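Phenylalanine ammonia-lyase (Rhodosporidium toruloides, PDB 1Y2M) catalyses the non-oxidative deamination of L-phenylalanine and L-tyrosine to trans-cinnamate and p-coumarate, working as a homotetramer. Local coordinates at residues V42-M51 with V376-A384; L69-R77 with A279-H287. All coordinates share one frame; numbering follows the deposited sequence.

Contact 1 of 2, residues V42-M51 with V376-A384; sequences VTQVDIVEKM and VSDLIHAHA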
ATOM      1  N   VAL B  42      10.175  29.882 -12.331  1.00 24.22           N
ATOM      2  CA  VAL B  42      11.300  28.963 -12.162  1.00 22.85           C
ATOM      3  C   VAL B  42      10.926  27.641 -12.761  1.00 23.30           C
ATOM      4  O   VAL B  42       9.756  27.257 -12.728  1.00 27.31           O
ATOM      5  CB  VAL B  42      11.665  28.743 -10.713  1.00 21.34           C
ATOM      6  CG1 VAL B  42      10.596  27.867  -9.994  1.00 31.66           C
ATOM      7  CG2 VAL B  42      13.093  28.147 -10.600  1.00 24.12           C
ATOM      8  N   THR B  43      11.894  26.962 -13.342  1.00 17.55           N
ATOM      9  CA  THR B  43      11.602  25.701 -13.996  1.00 13.27           C
ATOM     10  C   THR B  43      12.569  24.656 -13.510  1.00 12.16           C
ATOM     11  O   THR B  43      13.638  24.955 -12.967  1.00 12.53           O
ATOM     12  CB  THR B  43      11.738  25.806 -15.523  1.00 14.15           C
ATOM     13  OG1 THR B  43      13.108  26.126 -15.834  1.00 12.81           O
ATOM     14  CG2 THR B  43      10.799  26.885 -16.096  1.00 17.14           C
ATOM     15  N   GLN B  44      12.235  23.408 -13.801  1.00 11.27           N
ATOM     16  CA  GLN B  44      13.090  22.299 -13.443  1.00 10.61           C
ATOM     17  C   GLN B  44      14.403  22.393 -14.204  1.00 11.27           C
ATOM     18  O   GLN B  44      15.460  22.172 -13.644  1.00  9.94           O
ATOM     19  CB  GLN B  44      12.366  20.977 -13.712  1.00 14.53           C
ATOM     20  CG  GLN B  44      13.169  19.752 -13.353  1.00 13.46           C
ATOM     21  CD  GLN B  44      12.294  18.534 -13.337  1.00 11.72           C
ATOM     22  OE1 GLN B  44      11.638  18.263 -14.353  1.00 13.61           O
ATOM     23  NE2 GLN B  44      12.252  17.786 -12.199  1.00 10.12           N
ATOM     24  N   VAL B  45      14.349  22.750 -15.491  1.00 11.46           N
ATOM     25  CA  VAL B  45      15.589  22.948 -16.212  1.00 11.23           C
ATOM     26  C   VAL B  45      16.469  24.015 -15.553  1.00 11.41           C
ATOM     27  O   VAL B  45      17.693  23.796 -15.439  1.00 11.93           O
ATOM     28  CB  VAL B  45      15.330  23.316 -17.721  1.00 11.71           C
ATOM     29  CG1 VAL B  45      16.675  23.623 -18.414  1.00 19.92           C
ATOM     30  CG2 VAL B  45      14.625  22.173 -18.470  1.00 19.08           C
ATOM     31  N   ASP B  46      15.889  25.156 -15.131  1.00 11.58           N
ATOM     32  CA  ASP B  46      16.657  26.197 -14.399  1.00 11.14           C
ATOM     33  C   ASP B  46      17.358  25.599 -13.152  1.00 11.41           C
ATOM     34  O   ASP B  46      18.538  25.877 -12.884  1.00 12.20           O
ATOM     35  CB  ASP B  46      15.750  27.333 -13.877  1.00 12.41           C
ATOM     36  CG  ASP B  46      15.160  28.204 -14.971  1.00 17.93           C
ATOM     37  OD1 ASP B  46      15.724  28.207 -16.102  1.00 20.10           O
ATOM     38  OD2 ASP B  46      14.129  28.894 -14.669  1.00 20.89           O
ATOM     39  N   ILE B  47      16.605  24.802 -12.396  1.00 10.43           N
ATOM     40  CA  ILE B  47      17.084  24.143 -11.184  1.00 11.13           C
ATOM     41  C   ILE B  47      18.238  23.176 -11.477  1.00 10.31           C
ATOM     42  O   ILE B  47      19.285  23.175 -10.826  1.00 13.01           O
ATOM     43  CB  ILE B  47      15.920  23.411 -10.474  1.00 11.48           C
ATOM     44  CG1 ILE B  47      15.006  24.489  -9.864  1.00 12.51           C
ATOM     45  CG2 ILE B  47      16.463  22.420  -9.440  1.00 12.82           C
ATOM     46  CD1 ILE B  47      13.658  24.010  -9.286  1.00 14.77           C
ATOM     47  N   VAL B  48      18.040  22.363 -12.508  1.00 11.43           N
ATOM     48  CA  VAL B  48      19.073  21.435 -12.939  1.00 10.36           C
ATOM     49  C   VAL B  48      20.339  22.145 -13.416  1.00  9.76           C
ATOM     50  O   VAL B  48      21.458  21.762 -13.078  1.00  9.82           O
ATOM     51  CB  VAL B  48      18.499  20.486 -14.010  1.00  9.92           C
ATOM     52  CG1 VAL B  48      19.599  19.723 -14.751  1.00 11.56           C
ATOM     53  CG2 VAL B  48      17.492  19.543 -13.367  1.00 13.15           C
ATOM     54  N   GLU B  49      20.164  23.197 -14.200  1.00  8.90           N
ATOM     55  CA  GLU B  49      21.306  23.901 -14.732  1.00 11.94           C
ATOM     56  C   GLU B  49      22.161  24.414 -13.575  1.00 12.06           C
ATOM     57  O   GLU B  49      23.372  24.312 -13.591  1.00 10.36           O
ATOM     58  CB  GLU B  49      20.828  25.076 -15.579  1.00 14.38           C
ATOM     59  CG  GLU B  49      21.954  25.889 -16.146  1.00 19.87           C
ATOM     60  CD  GLU B  49      21.460  27.048 -17.011  1.00 24.91           C
ATOM     61  OE1 GLU B  49      20.394  27.647 -16.689  1.00 41.97           O
ATOM     62  OE2 GLU B  49      22.146  27.373 -18.006  1.00 44.60           O
ATOM     63  N   LYS B  50      21.503  24.921 -12.534  1.00 10.15           N
ATOM     64  CA  LYS B  50      22.258  25.470 -11.422  1.00 10.49           C
ATOM     65  C   LYS B  50      22.951  24.365 -10.654  1.00 12.77           C
ATOM     66  O   LYS B  50      24.096  24.502 -10.224  1.00 13.15           O
ATOM     67  CB  LYS B  50      21.338  26.249 -10.504  1.00 12.79           C
ATOM     68  CG  LYS B  50      20.765  27.501 -11.166  1.00 26.38           C
ATOM     69  CD  LYS B  50      21.846  28.574 -11.491  1.00 39.09           C
ATOM     70  CE  LYS B  50      21.583  29.263 -12.845  1.00 44.62           C
ATOM     71  NZ  LYS B  50      20.231  29.914 -12.904  1.00 53.69           N
HETATM   72  N   MSE B  51      22.273  23.247 -10.492  1.00 12.55           N
HETATM   73  CA  MSE B  51      22.915  22.103  -9.796  1.00 14.54           C
HETATM   74  C   MSE B  51      24.151  21.612 -10.498  1.00 14.58           C
HETATM   75  O   MSE B  51      25.184  21.353  -9.883  1.00 15.48           O
HETATM   76  CB  MSE B  51      21.933  20.925  -9.655  1.00 16.18           C
HETATM   77  CG  MSE B  51      20.823  21.171  -8.717  1.00 12.52           C
HETATM   78 SE   MSE B  51      20.085  19.390  -8.134  1.00 28.71          SE
HETATM   79  CE  MSE B  51      21.385  18.942  -6.630  1.00 48.66           C
ATOM     80  N   VAL B 376       6.049  17.246 -11.650  1.00  8.99           N
ATOM     81  CA  VAL B 376       7.152  18.188 -11.743  1.00  7.19           C
ATOM     82  C   VAL B 376       6.995  19.277 -10.727  1.00  9.53           C
ATOM     83  O   VAL B 376       7.981  19.723 -10.134  1.00  9.48           O
ATOM     84  CB  VAL B 376       7.310  18.710 -13.185  1.00  7.95           C
ATOM     85  CG1 VAL B 376       8.311  19.872 -13.265  1.00 11.93           C
ATOM     86  CG2 VAL B 376       7.767  17.558 -14.056  1.00  9.71           C
ATOM     87  N   SER B 377       5.758  19.740 -10.507  1.00  9.34           N
ATOM     88  CA  SER B 377       5.536  20.737  -9.478  1.00  9.10           C
ATOM     89  C   SER B 377       5.965  20.209  -8.119  1.00  8.02           C
ATOM     90  O   SER B 377       6.512  20.945  -7.329  1.00  9.21           O
ATOM     91  CB  SER B 377       4.064  21.255  -9.444  1.00  8.28           C
ATOM     92  OG  SER B 377       3.957  22.389  -8.616  1.00  9.61           O
ATOM     93  N   ASP B 378       5.696  18.921  -7.862  1.00  9.15           N
ATOM     94  CA  ASP B 378       6.073  18.287  -6.617  1.00  9.33           C
ATOM     95  C   ASP B 378       7.586  18.240  -6.500  1.00  9.81           C
ATOM     96  O   ASP B 378       8.124  18.511  -5.420  1.00  9.65           O
ATOM     97  CB  ASP B 378       5.503  16.874  -6.530  1.00 10.08           C
ATOM     98  CG  ASP B 378       4.058  16.857  -6.202  1.00 13.64           C
ATOM     99  OD1 ASP B 378       3.499  17.900  -5.808  1.00 14.93           O
ATOM    100  OD2 ASP B 378       3.479  15.729  -6.278  1.00 15.41           O
ATOM    101  N   LEU B 379       8.289  17.949  -7.588  1.00  7.83           N
ATOM    102  CA  LEU B 379       9.743  17.930  -7.492  1.00  7.43           C
ATOM    103  C   LEU B 379      10.339  19.320  -7.222  1.00  7.83           C
ATOM    104  O   LEU B 379      11.289  19.453  -6.467  1.00 10.27           O
ATOM    105  CB  LEU B 379      10.321  17.374  -8.775  1.00  8.41           C
ATOM    106  CG  LEU B 379      10.026  15.894  -9.042  1.00  9.47           C
ATOM    107  CD1 LEU B 379      10.398  15.471 -10.448  1.00 10.71           C
ATOM    108  CD2 LEU B 379      10.690  15.046  -7.970  1.00 14.02           C
ATOM    109  N   ILE B 380       9.774  20.344  -7.837  1.00  6.77           N
ATOM    110  CA  ILE B 380      10.200  21.723  -7.538  1.00  8.20           C
ATOM    111  C   ILE B 380       9.903  22.157  -6.075  1.00  9.47           C
ATOM    112  O   ILE B 380      10.699  22.836  -5.402  1.00  8.52           O
ATOM    113  CB  ILE B 380       9.538  22.674  -8.538  1.00  8.14           C
ATOM    114  CG1 ILE B 380      10.018  22.338  -9.957  1.00  8.68           C
ATOM    115  CG2 ILE B 380       9.761  24.160  -8.182  1.00 10.88           C
ATOM    116  CD1 ILE B 380       9.303  23.149 -11.025  1.00 12.65           C
ATOM    117  N   HIS B 381       8.737  21.736  -5.589  1.00  8.21           N
ATOM    118  CA  HIS B 381       8.411  21.954  -4.174  1.00  9.10           C
ATOM    119  C   HIS B 381       9.406  21.251  -3.248  1.00  8.99           C
ATOM    120  O   HIS B 381      10.005  21.873  -2.326  1.00  8.97           O
ATOM    121  CB  HIS B 381       6.991  21.429  -3.909  1.00  9.00           C
ATOM    122  CG  HIS B 381       6.477  21.737  -2.540  1.00  8.14           C
ATOM    123  ND1 HIS B 381       6.778  20.957  -1.442  1.00 16.20           N
ATOM    124  CD2 HIS B 381       5.635  22.703  -2.097  1.00  9.74           C
ATOM    125  CE1 HIS B 381       6.150  21.451  -0.379  1.00 10.24           C
ATOM    126  NE2 HIS B 381       5.461  22.500  -0.745  1.00  9.73           N
ATOM    127  N   ALA B 382       9.667  19.984  -3.526  1.00  7.18           N
ATOM    128  CA  ALA B 382      10.638  19.248  -2.744  1.00  6.37           C
ATOM    129  C   ALA B 382      12.000  19.940  -2.737  1.00  8.19           C
ATOM    130  O   ALA B 382      12.695  20.001  -1.699  1.00  9.48           O
ATOM    131  CB  ALA B 382      10.797  17.866  -3.258  1.00  7.94           C
ATOM    132  N   HIS B 383      12.381  20.489  -3.884  1.00  8.54           N
ATOM    133  CA  HIS B 383      13.663  21.188  -3.978  1.00  4.73           C
ATOM    134  C   HIS B 383      13.644  22.381  -2.988  1.00  7.02           C
ATOM    135  O   HIS B 383      14.637  22.682  -2.294  1.00  9.27           O
ATOM    136  CB  HIS B 383      13.873  21.726  -5.403  1.00  6.56           C
ATOM    137  CG  HIS B 383      15.299  21.949  -5.719  1.00  9.44           C
ATOM    138  ND1 HIS B 383      16.056  20.996  -6.360  1.00 11.96           N
ATOM    139  CD2 HIS B 383      16.122  22.989  -5.464  1.00 10.87           C
ATOM    140  CE1 HIS B 383      17.288  21.455  -6.499  1.00 14.69           C
ATOM    141  NE2 HIS B 383      17.355  22.660  -5.962  1.00 16.66           N
ATOM    142  N   ALA B 384      12.539  23.121  -2.946  1.00  9.06           N
ATOM    143  CA  ALA B 384      12.478  24.251  -2.020  1.00  9.53           C
ATOM    144  C   ALA B 384      12.601  23.777  -0.573  1.00  9.57           C
ATOM    145  O   ALA B 384      13.332  24.378   0.226  1.00  8.70           O
ATOM    146  CB  ALA B 384      11.214  24.999  -2.220  1.00  8.88           C
TER
HETATM  147  O   HOH W   1      19.430  24.107  -8.037  1.00 14.36           O
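I47 and H383 each send a group anti to the backbone N: the CG2 branch of I47 (its CG1 at chi1 -71°) and the ring of H383 (chi1 -157°). This brings the CG2 methyl of I47 over one face of the imidazole as a CH-pi contact, with I47 CG2 3.5 Å from the ring centroid. It sits off centre, toward the rim, and I47 CG2 comes to 3.2 Å from H383 CE1. M51, a selenomethionine, reaches the same ring at its edge and in its plane, with M51 SE 3.8 Å from H383 CE1. A water donates to I47 O and accepts a weak bond from H383 NE2. The other ring nitrogen, ND1, is bonded to H287.

The other branch of I47 runs to I380, with I47 CD1 4.1 Å from I380 CG2. V42 CG1 packs on that same I380 methyl. Q44 is extended; the nitrogen side of its amide, Q44 NE2, lies 3.4 Å from L379 CD1, and its oxygen OE1 lies against the methyls of V376. No hydrogen bond joins the two segments directly. The Q44 amide is satisfied by S290 and H287. T43 and D46 form a capping box: D46 N donates to T43 OG1 at 3.0 Å, and T43 N donates to D46 OD2. Segments 44-51 and 376-384 cross at 43°, a capped N-terminal helix packed on a long helix of the mainly helical PAL/histidase fold.

Contact 2 of 2, residues L69-R77 with A279-H287; sequences LGDVVSAAR and ATLALHDAH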
ATOM      1  N   LEU B  69      21.693  22.544  -2.932  1.00 10.79           N
ATOM      2  CA  LEU B  69      21.650  21.127  -3.152  1.00 10.35           C
ATOM      3  C   LEU B  69      22.674  20.630  -4.154  1.00  9.24           C
ATOM      4  O   LEU B  69      23.274  19.551  -3.981  1.00 10.38           O
ATOM      5  CB  LEU B  69      20.229  20.687  -3.524  1.00 10.19           C
ATOM      6  CG  LEU B  69      19.116  21.017  -2.529  1.00 10.90           C
ATOM      7  CD1 LEU B  69      17.854  20.319  -2.935  1.00 12.98           C
ATOM      8  CD2 LEU B  69      19.600  20.596  -1.179  1.00 10.28           C
ATOM      9  N   GLY B  70      22.951  21.448  -5.173  1.00  9.86           N
ATOM     10  CA  GLY B  70      24.060  21.137  -6.072  1.00  9.42           C
ATOM     11  C   GLY B  70      25.388  21.042  -5.339  1.00  9.60           C
ATOM     12  O   GLY B  70      26.190  20.158  -5.643  1.00 10.90           O
ATOM     13  N   ASP B  71      25.607  21.941  -4.368  1.00 10.67           N
ATOM     14  CA  ASP B  71      26.826  21.934  -3.547  1.00 12.13           C
ATOM     15  C   ASP B  71      26.910  20.626  -2.783  1.00 10.31           C
ATOM     16  O   ASP B  71      27.982  20.004  -2.709  1.00 10.11           O
ATOM     17  CB  ASP B  71      26.772  23.018  -2.492  1.00 13.42           C
ATOM     18  CG  ASP B  71      26.956  24.423  -3.017  1.00 15.61           C
ATOM     19  OD1 ASP B  71      27.684  24.635  -4.025  1.00 15.23           O
ATOM     20  OD2 ASP B  71      26.429  25.357  -2.323  1.00 14.42           O
ATOM     21  N   VAL B  72      25.773  20.208  -2.198  1.00  8.28           N
ATOM     22  CA  VAL B  72      25.746  18.958  -1.406  1.00  9.26           C
ATOM     23  C   VAL B  72      26.172  17.772  -2.269  1.00  9.51           C
ATOM     24  O   VAL B  72      27.048  16.972  -1.901  1.00 11.63           O
ATOM     25  CB  VAL B  72      24.367  18.708  -0.762  1.00 10.11           C
ATOM     26  CG1 VAL B  72      24.274  17.283  -0.225  1.00  9.31           C
ATOM     27  CG2 VAL B  72      24.043  19.753   0.335  1.00 11.70           C
ATOM     28  N   VAL B  73      25.578  17.693  -3.453  1.00  8.29           N
ATOM     29  CA  VAL B  73      25.916  16.593  -4.375  1.00  7.98           C
ATOM     30  C   VAL B  73      27.406  16.675  -4.763  1.00  8.09           C
ATOM     31  O   VAL B  73      28.088  15.661  -4.815  1.00 11.36           O
ATOM     32  CB  VAL B  73      25.046  16.626  -5.627  1.00  8.78           C
ATOM     33  CG1 VAL B  73      25.509  15.524  -6.642  1.00  9.26           C
ATOM     34  CG2 VAL B  73      23.591  16.395  -5.269  1.00 12.47           C
ATOM     35  N   SER B  74      27.922  17.872  -5.018  1.00  9.25           N
ATOM     36  CA  SER B  74      29.360  17.989  -5.367  1.00 11.61           C
ATOM     37  C   SER B  74      30.280  17.461  -4.283  1.00 10.79           C
ATOM     38  O   SER B  74      31.277  16.781  -4.560  1.00 14.06           O
ATOM     39  CB  SER B  74      29.751  19.409  -5.739  1.00 10.78           C
ATOM     40  OG  SER B  74      29.610  20.347  -4.673  1.00 12.74           O
ATOM     41  N   ALA B  75      29.946  17.746  -3.022  1.00  9.11           N
ATOM     42  CA  ALA B  75      30.771  17.271  -1.890  1.00  9.71           C
ATOM     43  C   ALA B  75      30.570  15.765  -1.695  1.00 12.24           C
ATOM     44  O   ALA B  75      31.519  15.044  -1.452  1.00 14.91           O
ATOM     45  CB  ALA B  75      30.367  18.002  -0.644  1.00 13.58           C
ATOM     46  N   ALA B  76      29.331  15.300  -1.809  1.00 10.21           N
ATOM     47  CA  ALA B  76      29.027  13.879  -1.566  1.00  9.27           C
ATOM     48  C   ALA B  76      29.618  12.951  -2.624  1.00 11.97           C
ATOM     49  O   ALA B  76      30.192  11.908  -2.289  1.00 11.40           O
ATOM     50  CB  ALA B  76      27.534  13.647  -1.509  1.00 12.03           C
ATOM     51  N   ARG B  77      29.401  13.304  -3.896  1.00 10.40           N
ATOM     52  CA  ARG B  77      29.777  12.463  -5.050  1.00 11.88           C
ATOM     53  C   ARG B  77      31.015  12.824  -5.822  1.00 13.64           C
ATOM     54  O   ARG B  77      31.594  11.961  -6.515  1.00 15.78           O
ATOM     55  CB  ARG B  77      28.670  12.533  -6.065  1.00 14.48           C
ATOM     56  CG  ARG B  77      27.491  11.773  -5.654  1.00 15.03           C
ATOM     57  CD  ARG B  77      26.592  11.498  -6.912  1.00 14.00           C
ATOM     58  NE  ARG B  77      25.480  10.686  -6.452  1.00 15.05           N
ATOM     59  CZ  ARG B  77      24.255  10.704  -6.953  1.00 12.67           C
ATOM     60  NH1 ARG B  77      23.907  11.529  -7.933  1.00 14.53           N
ATOM     61  NH2 ARG B  77      23.358   9.902  -6.433  1.00 11.64           N
ATOM     62  N   ALA B 279      18.190  12.115   0.752  1.00  8.92           N
ATOM     63  CA  ALA B 279      17.097  12.771   0.078  1.00  8.72           C
ATOM     64  C   ALA B 279      17.578  13.755  -0.996  1.00  9.94           C
ATOM     65  O   ALA B 279      16.977  13.850  -2.065  1.00  9.63           O
ATOM     66  CB  ALA B 279      16.158  13.439   1.088  1.00  8.07           C
ATOM     67  N   THR B 280      18.632  14.514  -0.704  1.00  8.02           N
ATOM     68  CA  THR B 280      19.185  15.448  -1.689  1.00 10.26           C
ATOM     69  C   THR B 280      19.710  14.707  -2.901  1.00  8.37           C
ATOM     70  O   THR B 280      19.427  15.092  -4.043  1.00 10.26           O
ATOM     71  CB  THR B 280      20.313  16.303  -1.072  1.00 10.99           C
ATOM     72  OG1 THR B 280      19.771  17.149  -0.048  1.00  9.87           O
ATOM     73  CG2 THR B 280      20.954  17.094  -2.142  1.00 10.32           C
ATOM     74  N   LEU B 281      20.444  13.613  -2.689  1.00  7.62           N
ATOM     75  CA  LEU B 281      20.952  12.805  -3.788  1.00  8.64           C
ATOM     76  C   LEU B 281      19.802  12.239  -4.608  1.00  9.08           C
ATOM     77  O   LEU B 281      19.860  12.217  -5.855  1.00  9.89           O
ATOM     78  CB  LEU B 281      21.860  11.726  -3.230  1.00 10.59           C
ATOM     79  CG  LEU B 281      23.125  12.335  -2.589  1.00  9.98           C
ATOM     80  CD1 LEU B 281      23.753  11.297  -1.693  1.00 13.78           C
ATOM     81  CD2 LEU B 281      24.139  12.784  -3.643  1.00 15.84           C
ATOM     82  N   ALA B 282      18.769  11.764  -3.917  1.00  9.57           N
ATOM     83  CA  ALA B 282      17.621  11.167  -4.602  1.00  9.75           C
ATOM     84  C   ALA B 282      16.833  12.192  -5.416  1.00  9.24           C
ATOM     85  O   ALA B 282      16.398  11.931  -6.552  1.00  9.64           O
ATOM     86  CB  ALA B 282      16.754  10.439  -3.622  1.00 11.19           C
ATOM     87  N   LEU B 283      16.682  13.392  -4.868  1.00  6.94           N
ATOM     88  CA  LEU B 283      15.980  14.430  -5.609  1.00  9.16           C
ATOM     89  C   LEU B 283      16.759  14.886  -6.830  1.00 10.30           C
ATOM     90  O   LEU B 283      16.199  15.043  -7.920  1.00 10.40           O
ATOM     91  CB  LEU B 283      15.705  15.624  -4.714  1.00  6.79           C
ATOM     92  CG  LEU B 283      14.922  16.735  -5.439  1.00  8.22           C
ATOM     93  CD1 LEU B 283      13.588  16.249  -5.977  1.00 12.75           C
ATOM     94  CD2 LEU B 283      14.687  17.901  -4.492  1.00 10.72           C
ATOM     95  N   HIS B 284      18.071  15.081  -6.655  1.00  9.83           N
ATOM     96  CA  HIS B 284      18.946  15.354  -7.798  1.00  9.54           C
ATOM     97  C   HIS B 284      18.733  14.337  -8.924  1.00  8.79           C
ATOM     98  O   HIS B 284      18.506  14.715 -10.093  1.00 10.53           O
ATOM     99  CB  HIS B 284      20.398  15.357  -7.315  1.00  7.48           C
ATOM    100  CG  HIS B 284      21.433  15.383  -8.392  1.00  8.91           C
ATOM    101  ND1 HIS B 284      21.795  14.258  -9.102  1.00 12.10           N
ATOM    102  CD2 HIS B 284      22.263  16.380  -8.804  1.00 13.90           C
ATOM    103  CE1 HIS B 284      22.781  14.587  -9.938  1.00 10.92           C
ATOM    104  NE2 HIS B 284      23.081  15.858  -9.778  1.00 13.62           N
ATOM    105  N   ASP B 285      18.713  13.064  -8.566  1.00  9.13           N
ATOM    106  CA  ASP B 285      18.622  12.041  -9.597  1.00  9.25           C
ATOM    107  C   ASP B 285      17.241  12.037 -10.241  1.00 11.05           C
ATOM    108  O   ASP B 285      17.106  11.847 -11.451  1.00 11.12           O
ATOM    109  CB  ASP B 285      19.003  10.687  -8.992  1.00  9.07           C
ATOM    110  CG  ASP B 285      20.487  10.563  -8.662  1.00 14.50           C
ATOM    111  OD1 ASP B 285      21.318  11.384  -9.092  1.00 10.78           O
ATOM    112  OD2 ASP B 285      20.820   9.579  -7.982  1.00 14.56           O
ATOM    113  N   ALA B 286      16.220  12.276  -9.418  1.00  9.40           N
ATOM    114  CA  ALA B 286      14.832  12.321  -9.890  1.00 10.12           C
ATOM    115  C   ALA B 286      14.658  13.441 -10.867  1.00  9.44           C
ATOM    116  O   ALA B 286      13.940  13.311 -11.847  1.00 10.48           O
ATOM    117  CB  ALA B 286      13.872  12.458  -8.727  1.00 10.02           C
ATOM    118  N   HIS B 287      15.286  14.585 -10.619  1.00  6.74           N
ATOM    119  CA  HIS B 287      15.138  15.708 -11.578  1.00  7.77           C
ATOM    120  C   HIS B 287      15.627  15.298 -12.961  1.00  7.88           C
ATOM    121  O   HIS B 287      15.042  15.634 -14.003  1.00  8.72           O
ATOM    122  CB  HIS B 287      15.981  16.894 -11.155  1.00  8.18           C
ATOM    123  CG  HIS B 287      15.412  17.729 -10.032  1.00  8.49           C
ATOM    124  ND1 HIS B 287      14.127  18.230 -10.031  1.00 10.87           N
ATOM    125  CD2 HIS B 287      16.023  18.247  -8.934  1.00 10.26           C
ATOM    126  CE1 HIS B 287      13.961  18.979  -8.949  1.00 12.53           C
ATOM    127  NE2 HIS B 287      15.105  19.013  -8.271  1.00 11.54           N
TER
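The guanidinium of R77 has L281 CD2 over one face and the carboxylate of D285 at its edge. The H284 ring has V73 CG1 over one face, 4.1 Å from the ring centroid, and D285 at its edge. The guanidinium and carboxylate planes are only 15° apart. R77 grips D285 end-on with two nitrogens. R77 NH1 donates to D285 OD1 at 2.8 Å, nearly straight at 174°, and R77 NH2 donates to D285 OD2 at 3.0 Å. Both oxygens are met on their syn sides. H284 ND1 donates to the anti side of the same D285 OD1 at 2.9 Å. OD1 thus takes two bonds, and the pair of donors would probably steady the carboxylate as an anion.

The R77 chain, extended from CG to NE, runs past L281 in the opposite direction to reach the acid; R77 NE lies 3.8 Å from L281 CD2. NE has its own salt bridge to E163 of helix 162-176, a second acid for the same guanidinium. With an alanine here in place of D285, R77 NH1 and NH2 and H284 ND1 would probably all lose their acceptor, leaving the imidazole freer to turn.

Segments 69-77 and 279-287 cross steeply, at 107°, where the short helix meets the long core helix 273-303 in a chain that is mostly helical. Away from the salt bridge the interface is mostly apolar. T280 turns its methyl CG2 to V72 CG1, 3.8 Å away. Its hydroxyl bonds to the backbone O of A276 in its own helix, while L69 CD2 packs beside it. V73 CG2 touches both L281 and H284. L69 CD1 reaches L283 CD2 at 4.3 Å.

From the N terminus, helix 44-52 comes first and helix 69-77 follows soon after. Helix 69-77 meets residues 279-287 of helix 273-303, so contact 2 closes a loop of 201 residues. The chain then runs on to helix 368-391. There, contact 1 closes the wider loop that began at residues 42-51. Contact 2 is nested inside it. The centres of the two contacts lie about 12 Å apart. H287, on the long helix of contact 2, bridges the two contacts, and M51 packs on the start of helix 69-77. Together they tie two short N-terminal helices to two long core helices.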